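Local coordinates for protein STING-associated CdnE c-di-GMP synthase (Flavobacteriaceae, PDB 6WT8) that synthesises the cyclic dinucleotide c-di-GMP, probably from GTP, as a bacterial CD-NTase of a CBASS defence system whose signal is sensed by STING, at residues L132-H143 with K204-N212; V197-S205 with R216-K224. One frame throughout, in Å; residues are numbered along the deposited sequence.

Contact 1 (L132-H143 with K204-N212)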
loop_
_atom_site.group_PDB
_atom_site.type_symbol
_atom_site.label_atom_id
_atom_site.label_comp_id
_atom_site.label_asym_id
_atom_site.label_seq_id
_atom_site.Cartn_x
_atom_site.Cartn_y
_atom_site.Cartn_z
ATOM N N LEU A 132 16.516 -2.389 26.866
ATOM C CA LEU A 132 15.249 -1.682 26.633
ATOM C C LEU A 132 15.325 -0.256 27.170
ATOM O O LEU A 132 15.838 -0.028 28.268
ATOM C CB LEU A 132 14.097 -2.406 27.307
ATOM C CG LEU A 132 13.773 -3.785 26.738
ATOM C CD1 LEU A 132 12.556 -4.345 27.455
ATOM C CD2 LEU A 132 13.560 -3.682 25.262
ATOM N N LYS A 133 14.810 0.699 26.395
ATOM C CA LYS A 133 14.615 2.037 26.934
ATOM C C LYS A 133 13.588 1.993 28.060
ATOM O O LYS A 133 12.723 1.111 28.102
ATOM C CB LYS A 133 14.178 2.976 25.803
ATOM C CG LYS A 133 15.246 3.045 24.693
ATOM C CD LYS A 133 14.907 4.064 23.600
ATOM C CE LYS A 133 14.090 3.417 22.496
ATOM N NZ LYS A 133 13.809 4.344 21.340
ATOM N N THR A 134 13.685 2.949 28.999
ATOM C CA THR A 134 12.760 2.943 30.130
ATOM C C THR A 134 11.314 3.082 29.669
ATOM O O THR A 134 10.423 2.456 30.242
ATOM C CB THR A 134 13.103 4.041 31.164
ATOM O OG1 THR A 134 13.310 5.297 30.507
ATOM C CG2 THR A 134 14.429 3.702 31.897
ATOM N N GLU A 135 11.069 3.869 28.628
ATOM C CA GLU A 135 9.695 3.995 28.158
ATOM C C GLU A 135 9.197 2.673 27.571
ATOM O O GLU A 135 8.018 2.336 27.706
ATOM C CB GLU A 135 9.601 5.131 27.139
ATOM C CG GLU A 135 10.603 5.081 25.998
ATOM C CD GLU A 135 11.891 5.889 26.268
ATOM O OE1 GLU A 135 12.477 5.763 27.377
ATOM O OE2 GLU A 135 12.316 6.652 25.354
ATOM N N GLU A 136 10.091 1.899 26.953
ATOM C CA GLU A 136 9.668 0.612 26.402
ATOM C C GLU A 136 9.350 -0.359 27.527
ATOM O O GLU A 136 8.399 -1.154 27.430
ATOM C CB GLU A 136 10.765 0.021 25.522
ATOM C CG GLU A 136 11.053 0.786 24.248
ATOM C CD GLU A 136 12.273 0.227 23.506
ATOM O OE1 GLU A 136 13.271 -0.235 24.138
ATOM O OE2 GLU A 136 12.293 0.310 22.281
ATOM N N ILE A 137 10.155 -0.323 28.590
ATOM C CA ILE A 137 9.859 -1.175 29.737
ATOM C C ILE A 137 8.493 -0.848 30.315
ATOM O O ILE A 137 7.672 -1.735 30.569
ATOM C CB ILE A 137 10.942 -1.030 30.812
ATOM C CG1 ILE A 137 12.323 -1.412 30.242
ATOM C CG2 ILE A 137 10.534 -1.850 32.024
ATOM C CD1 ILE A 137 13.515 -1.058 31.151
ATOM N N LEU A 138 8.207 0.441 30.482
ATOM C CA LEU A 138 6.924 0.814 31.073
ATOM C C LEU A 138 5.754 0.400 30.182
ATOM O O LEU A 138 4.721 -0.080 30.675
ATOM C CB LEU A 138 6.914 2.314 31.330
ATOM C CG LEU A 138 7.908 2.623 32.464
ATOM C CD1 LEU A 138 8.088 4.121 32.694
ATOM C CD2 LEU A 138 7.551 1.893 33.772
ATOM N N ASN A 139 5.899 0.572 28.863
ATOM C CA ASN A 139 4.842 0.180 27.942
ATOM C C ASN A 139 4.604 -1.320 27.995
ATOM O O ASN A 139 3.458 -1.785 28.075
ATOM C CB ASN A 139 5.202 0.625 26.524
ATOM C CG ASN A 139 5.031 2.089 26.330
ATOM O OD1 ASN A 139 4.326 2.733 27.100
ATOM N ND2 ASN A 139 5.682 2.644 25.314
ATOM N N LEU A 140 5.683 -2.098 27.950
ATOM C CA LEU A 140 5.542 -3.549 27.990
ATOM C C LEU A 140 4.900 -3.997 29.283
ATOM O O LEU A 140 4.040 -4.889 29.285
ATOM C CB LEU A 140 6.920 -4.206 27.849
ATOM C CG LEU A 140 7.514 -4.162 26.446
ATOM C CD1 LEU A 140 8.991 -4.573 26.519
ATOM C CD2 LEU A 140 6.818 -5.063 25.452
ATOM N N LYS A 141 5.317 -3.390 30.390
ATOM C CA LYS A 141 4.806 -3.783 31.699
ATOM C C LYS A 141 3.304 -3.557 31.763
ATOM O O LYS A 141 2.559 -4.401 32.295
ATOM C CB LYS A 141 5.543 -3.004 32.800
ATOM C CG LYS A 141 5.229 -3.475 34.205
ATOM C CD LYS A 141 6.093 -2.754 35.246
ATOM C CE LYS A 141 5.685 -1.295 35.405
ATOM N NZ LYS A 141 6.557 -0.568 36.367
ATOM N N LYS A 142 2.829 -2.452 31.181
ATOM C CA LYS A 142 1.388 -2.193 31.230
ATOM C C LYS A 142 0.616 -3.217 30.414
ATOM O O LYS A 142 -0.481 -3.625 30.806
ATOM C CB LYS A 142 1.072 -0.778 30.756
ATOM C CG LYS A 142 1.503 0.303 31.707
ATOM C CD LYS A 142 1.158 1.695 31.155
ATOM C CE LYS A 142 1.655 2.811 32.087
ATOM N NZ LYS A 142 0.732 3.995 32.147
ATOM N N HIS A 143 1.156 -3.647 29.261
ATOM C CA HIS A 143 0.487 -4.698 28.497
ATOM C C HIS A 143 0.423 -5.992 29.279
ATOM O O HIS A 143 -0.618 -6.669 29.290
ATOM C CB HIS A 143 1.191 -4.920 27.153
ATOM C CG HIS A 143 0.857 -3.875 26.151
ATOM N ND1 HIS A 143 -0.346 -3.858 25.464
ATOM C CD2 HIS A 143 1.549 -2.792 25.731
ATOM C CE1 HIS A 143 -0.375 -2.806 24.671
ATOM N NE2 HIS A 143 0.751 -2.127 24.837
ATOM N N LYS A 204 -1.132 -7.976 18.622
ATOM C CA LYS A 204 -0.128 -7.092 19.241
ATOM C C LYS A 204 1.256 -7.729 19.194
ATOM O O LYS A 204 1.520 -8.720 19.894
ATOM C CB LYS A 204 -0.515 -6.776 20.690
ATOM C CG LYS A 204 -1.816 -6.009 20.787
ATOM C CD LYS A 204 -2.226 -5.736 22.262
ATOM C CE LYS A 204 -3.685 -5.232 22.265
ATOM N NZ LYS A 204 -4.352 -5.257 23.620
ATOM N N SER A 205 2.136 -7.131 18.376
ATOM C CA SER A 205 3.527 -7.579 18.334
ATOM C C SER A 205 4.320 -6.988 19.495
ATOM O O SER A 205 3.865 -6.092 20.186
ATOM C CB SER A 205 4.177 -7.146 17.026
ATOM O OG SER A 205 4.262 -5.723 17.012
ATOM N N VAL A 206 5.506 -7.538 19.734
ATOM C CA VAL A 206 6.413 -6.942 20.710
ATOM C C VAL A 206 6.731 -5.494 20.348
ATOM O O VAL A 206 6.756 -4.621 21.232
ATOM C CB VAL A 206 7.693 -7.780 20.826
ATOM C CG1 VAL A 206 8.674 -7.050 21.770
ATOM C CG2 VAL A 206 7.334 -9.195 21.341
ATOM N N ASP A 207 6.957 -5.202 19.060
ATOM C CA ASP A 207 7.266 -3.814 18.706
ATOM C C ASP A 207 6.086 -2.879 18.986
ATOM O O ASP A 207 6.286 -1.728 19.439
ATOM C CB ASP A 207 7.713 -3.740 17.244
ATOM C CG ASP A 207 9.172 -4.158 17.053
ATOM O OD1 ASP A 207 9.969 -4.158 18.030
ATOM O OD2 ASP A 207 9.505 -4.497 15.906
ATOM N N PHE A 208 4.861 -3.336 18.728
ATOM C CA PHE A 208 3.706 -2.552 19.149
ATOM C C PHE A 208 3.683 -2.381 20.676
ATOM O O PHE A 208 3.449 -1.279 21.184
ATOM C CB PHE A 208 2.381 -3.188 18.686
ATOM C CG PHE A 208 1.205 -2.490 19.280
ATOM C CD1 PHE A 208 0.887 -1.194 18.859
ATOM C CD2 PHE A 208 0.471 -3.082 20.276
ATOM C CE1 PHE A 208 -0.149 -0.503 19.449
ATOM C CE2 PHE A 208 -0.591 -2.435 20.864
ATOM C CZ PHE A 208 -0.915 -1.134 20.457
HETATM N N MSE A 209 3.881 -3.462 21.417
HETATM C CA MSE A 209 3.716 -3.382 22.863
HETATM C C MSE A 209 4.831 -2.538 23.484
HETATM O O MSE A 209 4.647 -1.948 24.552
HETATM C CB MSE A 209 3.637 -4.794 23.454
HETATM C CG MSE A 209 2.316 -5.507 22.954
HETATM SE SE MSE A 209 2.061 -7.157 23.956
HETATM C CE MSE A 209 3.193 -8.334 22.962
ATOM N N LYS A 210 5.969 -2.399 22.782
ATOM C CA LYS A 210 7.042 -1.505 23.273
ATOM C C LYS A 210 6.741 -0.018 23.076
ATOM O O LYS A 210 7.342 0.815 23.764
ATOM C CB LYS A 210 8.374 -1.790 22.551
ATOM C CG LYS A 210 9.075 -3.070 22.940
ATOM C CD LYS A 210 10.335 -3.319 22.066
ATOM C CE LYS A 210 11.142 -4.479 22.682
ATOM N NZ LYS A 210 12.327 -4.966 21.891
ATOM N N THR A 211 5.890 0.340 22.112
ATOM C CA THR A 211 5.772 1.714 21.641
ATOM C C THR A 211 4.375 2.284 21.774
ATOM O O THR A 211 4.239 3.511 21.881
ATOM C CB THR A 211 6.136 1.808 20.143
ATOM O OG1 THR A 211 5.287 0.937 19.358
ATOM C CG2 THR A 211 7.573 1.428 19.894
ATOM N N ASN A 212 3.343 1.439 21.696
ATOM C CA ASN A 212 1.953 1.848 21.542
ATOM C C ASN A 212 1.746 2.737 20.321
ATOM O O ASN A 212 0.805 3.540 20.298
ATOM C CB ASN A 212 1.467 2.515 22.822
ATOM C CG ASN A 212 1.405 1.505 23.955
ATOM O OD1 ASN A 212 0.980 0.362 23.711
ATOM N ND2 ASN A 212 1.829 1.883 25.166
HETATM O O HOH W 1 13.705 -2.198 21.542
HETATM O O HOH W 2 1.361 0.058 27.411
HETATM O O HOH W 3 -2.109 -6.074 25.273
#
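With CG set beside the backbone N in both residues (chi1 -78° in His-143, -67° in Asn-212), the imidazole meets the amide beyond helix 206-211, which crosses helix 134-143 with axes 7.5 Å apart. His-143 NE2 donates to Asn-212 OD1 at 2.7 Å, within the ring plane and onto a carbonyl lone pair. Met-209 covers one face of this ring, its CG almost over the centre at 3.9 Å from the centroid, while the selenium lies obliquely. At the other ring nitrogen, water 3 links ND1 to Lys-204 NZ. Were His-143 an alanine, Asn-212 OD1 would probably be left without this donor and a gap would open beside the selenomethionine side chain. One turn earlier, Asn-139 ND2 reaches Lys-210 O at 2.9 Å, nearly straight but from above the carbonyl plane. Leu-140 sets CD2 on Met-209 CB at 3.8 Å and also packs on Leu-122, Ala-125 and Leu-126 of helix 119-126. Lys-210 runs extended alongside Leu-140 toward the start of the helix, where its CE touches Leu-132 CD2 at 3.6 Å and water 1 joins its NZ to Glu-136 OE2.

Contact 2 (V197-S205 with R216-K224); sequences VVTATYYKS and RKGIQIYNK
Arg-216 O receives protons from two waters, which tie it to the end of strand 197-204 and to Ser-205 just beyond: water 5, at 2.7 Å from this oxygen, also donates to Tyr-203 O and accepts from Ser-205 N, while water 6 reaches Ser-205 OG. Beyond these water bridges the strands pair directly. Tyr-203 and Gly-218 exchange two backbone bonds, as do Thr-201 and Gln-220, and Tyr-222 N closes the far end on Thr-199 O at 2.7 Å.

Lys-217 bends at chi3 (66°) and again at chi4 (106°), which brings its end over one face of the Tyr-202 ring. Its CE sits 3.4 Å from the ring centroid, displaced toward the rim, and NZ follows at 3.9 Å in a cation-pi contact. The same ring takes Gly-218 O at its edge, and its hydroxyl is hydrogen-bonded to Asp-86. On the face that carries Thr-201 and Tyr-203, Gln-220 OE1 comes within 3.5 Å of Tyr-203 CD1, with amide and ring planes nearly perpendicular, while NE2 bonds to Asn-230 O. On the other face, that of Ala-200 and Ile-221, Val-198 CG1 fits against Ile-221 CG1 at 3.6 Å, and Ala-200 and Ile-221 form a non-hydrogen-bonded pair with CA atoms 4.0 Å apart. The whole is a twisted antiparallel strand pair within the mixed sheet, consistent with the nucleotidyltransferase core of CD-NTases.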
loop_
_atom_site.group_PDB
_atom_site.type_symbol
_atom_site.label_atom_id
_atom_site.label_comp_id
_atom_site.label_asym_id
_atom_site.label_seq_id
_atom_site.Cartn_x
_atom_site.Cartn_y
_atom_site.Cartn_z
ATOM N N VAL A 197 -15.560 -5.080 2.770
ATOM C CA VAL A 197 -15.626 -4.989 4.226
ATOM C C VAL A 197 -14.917 -6.206 4.799
ATOM O O VAL A 197 -15.361 -7.337 4.577
ATOM C CB VAL A 197 -17.094 -4.938 4.692
ATOM C CG1 VAL A 197 -17.197 -5.043 6.173
ATOM C CG2 VAL A 197 -17.765 -3.644 4.184
ATOM N N VAL A 198 -13.823 -5.962 5.513
ATOM C CA VAL A 198 -12.964 -6.989 6.100
ATOM C C VAL A 198 -13.242 -7.029 7.593
ATOM O O VAL A 198 -13.347 -5.976 8.225
ATOM C CB VAL A 198 -11.502 -6.607 5.801
ATOM C CG1 VAL A 198 -10.540 -7.618 6.347
ATOM C CG2 VAL A 198 -11.352 -6.482 4.267
ATOM N N THR A 199 -13.353 -8.244 8.148
ATOM C CA THR A 199 -13.577 -8.467 9.572
ATOM C C THR A 199 -12.340 -9.155 10.137
ATOM O O THR A 199 -11.890 -10.165 9.583
ATOM C CB THR A 199 -14.825 -9.301 9.791
ATOM O OG1 THR A 199 -15.933 -8.678 9.117
ATOM C CG2 THR A 199 -15.133 -9.521 11.270
ATOM N N ALA A 200 -11.804 -8.610 11.223
ATOM C CA ALA A 200 -10.531 -9.071 11.747
ATOM C C ALA A 200 -10.479 -8.889 13.250
ATOM O O ALA A 200 -11.329 -8.231 13.849
ATOM C CB ALA A 200 -9.404 -8.267 11.101
ATOM N N THR A 201 -9.468 -9.486 13.870
ATOM C CA THR A 201 -9.116 -9.111 15.234
ATOM C C THR A 201 -7.706 -8.522 15.245
ATOM O O THR A 201 -6.963 -8.635 14.269
ATOM C CB THR A 201 -9.232 -10.342 16.146
ATOM O OG1 THR A 201 -9.089 -9.932 17.520
ATOM C CG2 THR A 201 -8.170 -11.369 15.811
ATOM N N TYR A 202 -7.337 -7.865 16.340
ATOM C CA TYR A 202 -5.979 -7.320 16.422
ATOM C C TYR A 202 -4.962 -8.387 16.784
ATOM O O TYR A 202 -5.241 -9.365 17.470
ATOM C CB TYR A 202 -5.878 -6.235 17.501
ATOM C CG TYR A 202 -6.511 -4.937 17.169
ATOM C CD1 TYR A 202 -6.044 -4.189 16.118
ATOM C CD2 TYR A 202 -7.610 -4.480 17.930
ATOM C CE1 TYR A 202 -6.599 -2.932 15.801
ATOM C CE2 TYR A 202 -8.192 -3.250 17.623
ATOM C CZ TYR A 202 -7.683 -2.490 16.579
ATOM O OH TYR A 202 -8.219 -1.238 16.235
ATOM N N TYR A 203 -3.720 -8.096 16.397
ATOM C CA TYR A 203 -2.560 -8.823 16.883
ATOM C C TYR A 203 -1.541 -7.813 17.367
ATOM O O TYR A 203 -1.125 -6.916 16.602
ATOM C CB TYR A 203 -1.958 -9.702 15.783
ATOM C CG TYR A 203 -0.716 -10.436 16.245
ATOM C CD1 TYR A 203 -0.830 -11.649 16.878
ATOM C CD2 TYR A 203 0.544 -9.896 16.029
ATOM C CE1 TYR A 203 0.301 -12.353 17.315
ATOM C CE2 TYR A 203 1.692 -10.566 16.477
ATOM C CZ TYR A 203 1.552 -11.802 17.095
ATOM O OH TYR A 203 2.673 -12.510 17.537
ATOM N N LYS A 204 -1.132 -7.976 18.622
ATOM C CA LYS A 204 -0.128 -7.092 19.241
ATOM C C LYS A 204 1.256 -7.729 19.194
ATOM O O LYS A 204 1.520 -8.720 19.894
ATOM C CB LYS A 204 -0.515 -6.776 20.690
ATOM C CG LYS A 204 -1.816 -6.009 20.787
ATOM C CD LYS A 204 -2.226 -5.736 22.262
ATOM C CE LYS A 204 -3.685 -5.232 22.265
ATOM N NZ LYS A 204 -4.352 -5.257 23.620
ATOM N N SER A 205 2.136 -7.131 18.376
ATOM C CA SER A 205 3.527 -7.579 18.334
ATOM C C SER A 205 4.320 -6.988 19.495
ATOM O O SER A 205 3.865 -6.092 20.186
ATOM C CB SER A 205 4.177 -7.146 17.026
ATOM O OG SER A 205 4.262 -5.723 17.012
ATOM N N ARG A 216 1.551 0.249 14.290
ATOM C CA ARG A 216 2.197 -1.062 14.397
ATOM C C ARG A 216 1.228 -2.164 14.796
ATOM O O ARG A 216 1.628 -3.319 14.837
ATOM C CB ARG A 216 3.312 -1.009 15.416
ATOM C CG ARG A 216 4.462 -0.081 15.017
ATOM C CD ARG A 216 5.473 -0.072 16.163
ATOM N NE ARG A 216 6.516 0.965 16.068
ATOM C CZ ARG A 216 7.692 0.765 15.489
ATOM N NH1 ARG A 216 7.985 -0.410 14.920
ATOM N NH2 ARG A 216 8.601 1.749 15.517
ATOM N N LYS A 217 -0.028 -1.840 15.061
ATOM C CA LYS A 217 -0.991 -2.886 15.391
ATOM C C LYS A 217 -1.291 -3.739 14.170
ATOM O O LYS A 217 -1.489 -3.210 13.066
ATOM C CB LYS A 217 -2.285 -2.268 15.915
ATOM C CG LYS A 217 -2.146 -1.548 17.211
ATOM C CD LYS A 217 -3.490 -1.084 17.777
ATOM C CE LYS A 217 -4.307 -2.276 18.149
ATOM N NZ LYS A 217 -4.481 -2.623 19.586
ATOM N N GLY A 218 -1.308 -5.068 14.356
ATOM C CA GLY A 218 -1.581 -5.991 13.278
ATOM C C GLY A 218 -3.033 -6.427 13.276
ATOM O O GLY A 218 -3.772 -6.202 14.252
ATOM N N ILE A 219 -3.439 -6.996 12.142
ATOM C CA ILE A 219 -4.753 -7.635 12.104
ATOM C C ILE A 219 -4.619 -9.070 11.644
ATOM O O ILE A 219 -3.731 -9.448 10.875
ATOM C CB ILE A 219 -5.754 -6.878 11.210
ATOM C CG1 ILE A 219 -5.258 -6.764 9.743
ATOM C CG2 ILE A 219 -6.051 -5.473 11.814
ATOM C CD1 ILE A 219 -6.298 -6.126 8.825
ATOM N N GLN A 220 -5.569 -9.887 12.107
ATOM C CA GLN A 220 -5.740 -11.270 11.645
ATOM C C GLN A 220 -7.159 -11.355 11.124
ATOM O O GLN A 220 -8.124 -11.281 11.894
ATOM C CB GLN A 220 -5.471 -12.291 12.770
ATOM C CG GLN A 220 -4.000 -12.311 13.173
ATOM C CD GLN A 220 -3.636 -13.462 14.063
ATOM O OE1 GLN A 220 -3.455 -13.273 15.271
ATOM N NE2 GLN A 220 -3.533 -14.687 13.496
ATOM N N ILE A 221 -7.270 -11.470 9.815
ATOM C CA ILE A 221 -8.561 -11.406 9.126
ATOM C C ILE A 221 -9.324 -12.714 9.285
ATOM O O ILE A 221 -8.778 -13.809 9.082
ATOM C CB ILE A 221 -8.314 -11.091 7.648
ATOM C CG1 ILE A 221 -7.787 -9.652 7.577
ATOM C CG2 ILE A 221 -9.596 -11.153 6.816
ATOM C CD1 ILE A 221 -7.244 -9.252 6.170
ATOM N N TYR A 222 -10.631 -12.605 9.569
ATOM C CA TYR A 222 -11.499 -13.773 9.694
ATOM C C TYR A 222 -11.935 -14.330 8.339
ATOM O O TYR A 222 -12.438 -13.594 7.494
ATOM C CB TYR A 222 -12.737 -13.384 10.499
ATOM C CG TYR A 222 -13.691 -14.565 10.705
ATOM C CD1 TYR A 222 -13.322 -15.637 11.476
ATOM C CD2 TYR A 222 -14.925 -14.586 10.093
ATOM C CE1 TYR A 222 -14.179 -16.732 11.680
ATOM C CE2 TYR A 222 -15.796 -15.664 10.295
ATOM C CZ TYR A 222 -15.391 -16.741 11.061
ATOM O OH TYR A 222 -16.261 -17.811 11.265
ATOM N N ASN A 223 -11.740 -15.624 8.139
ATOM C CA ASN A 223 -12.168 -16.331 6.945
ATOM C C ASN A 223 -13.469 -17.064 7.237
ATOM O O ASN A 223 -13.511 -17.944 8.093
ATOM C CB ASN A 223 -11.092 -17.333 6.532
ATOM C CG ASN A 223 -11.466 -18.090 5.244
ATOM O OD1 ASN A 223 -12.545 -18.638 5.132
ATOM N ND2 ASN A 223 -10.555 -18.071 4.264
ATOM N N LYS A 224 -14.545 -16.687 6.544
ATOM C CA LYS A 224 -15.878 -17.226 6.863
ATOM C C LYS A 224 -16.010 -18.702 6.511
ATOM O O LYS A 224 -16.719 -19.433 7.198
ATOM C CB LYS A 224 -16.923 -16.426 6.081
ATOM C CG LYS A 224 -18.333 -16.940 6.186
ATOM C CD LYS A 224 -19.259 -16.159 5.293
ATOM C CE LYS A 224 -20.717 -16.619 5.446
ATOM N NZ LYS A 224 -21.449 -16.050 4.279
HETATM O O HOH W 4 -13.237 -10.824 6.772
HETATM O O HOH W 5 1.098 -5.377 16.577
HETATM O O HOH W 6 4.214 -4.379 14.689
#

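In the fold
From the N terminus, four helices precede strands 85-90, 106-112 and 114-117 and helix 119-126; the chain then enters helix 134-146, the earlier half of contact 1. Some sixty residues later, after helix 154-172 and the strands up to 192-204, helix 206-211 returns to that helix and closes the long loop. Contact 2 closes a much shorter one, in which strand 218-221 folds back on 192-204 with helix 206-211 in the connection. The segments therefore alternate, and the contacts cross, sharing Lys-204 and Ser-205. Phe-208 packing on Lys-217 joins them directly. Together they tie the peripheral helix 134-146 to the mixed sheet.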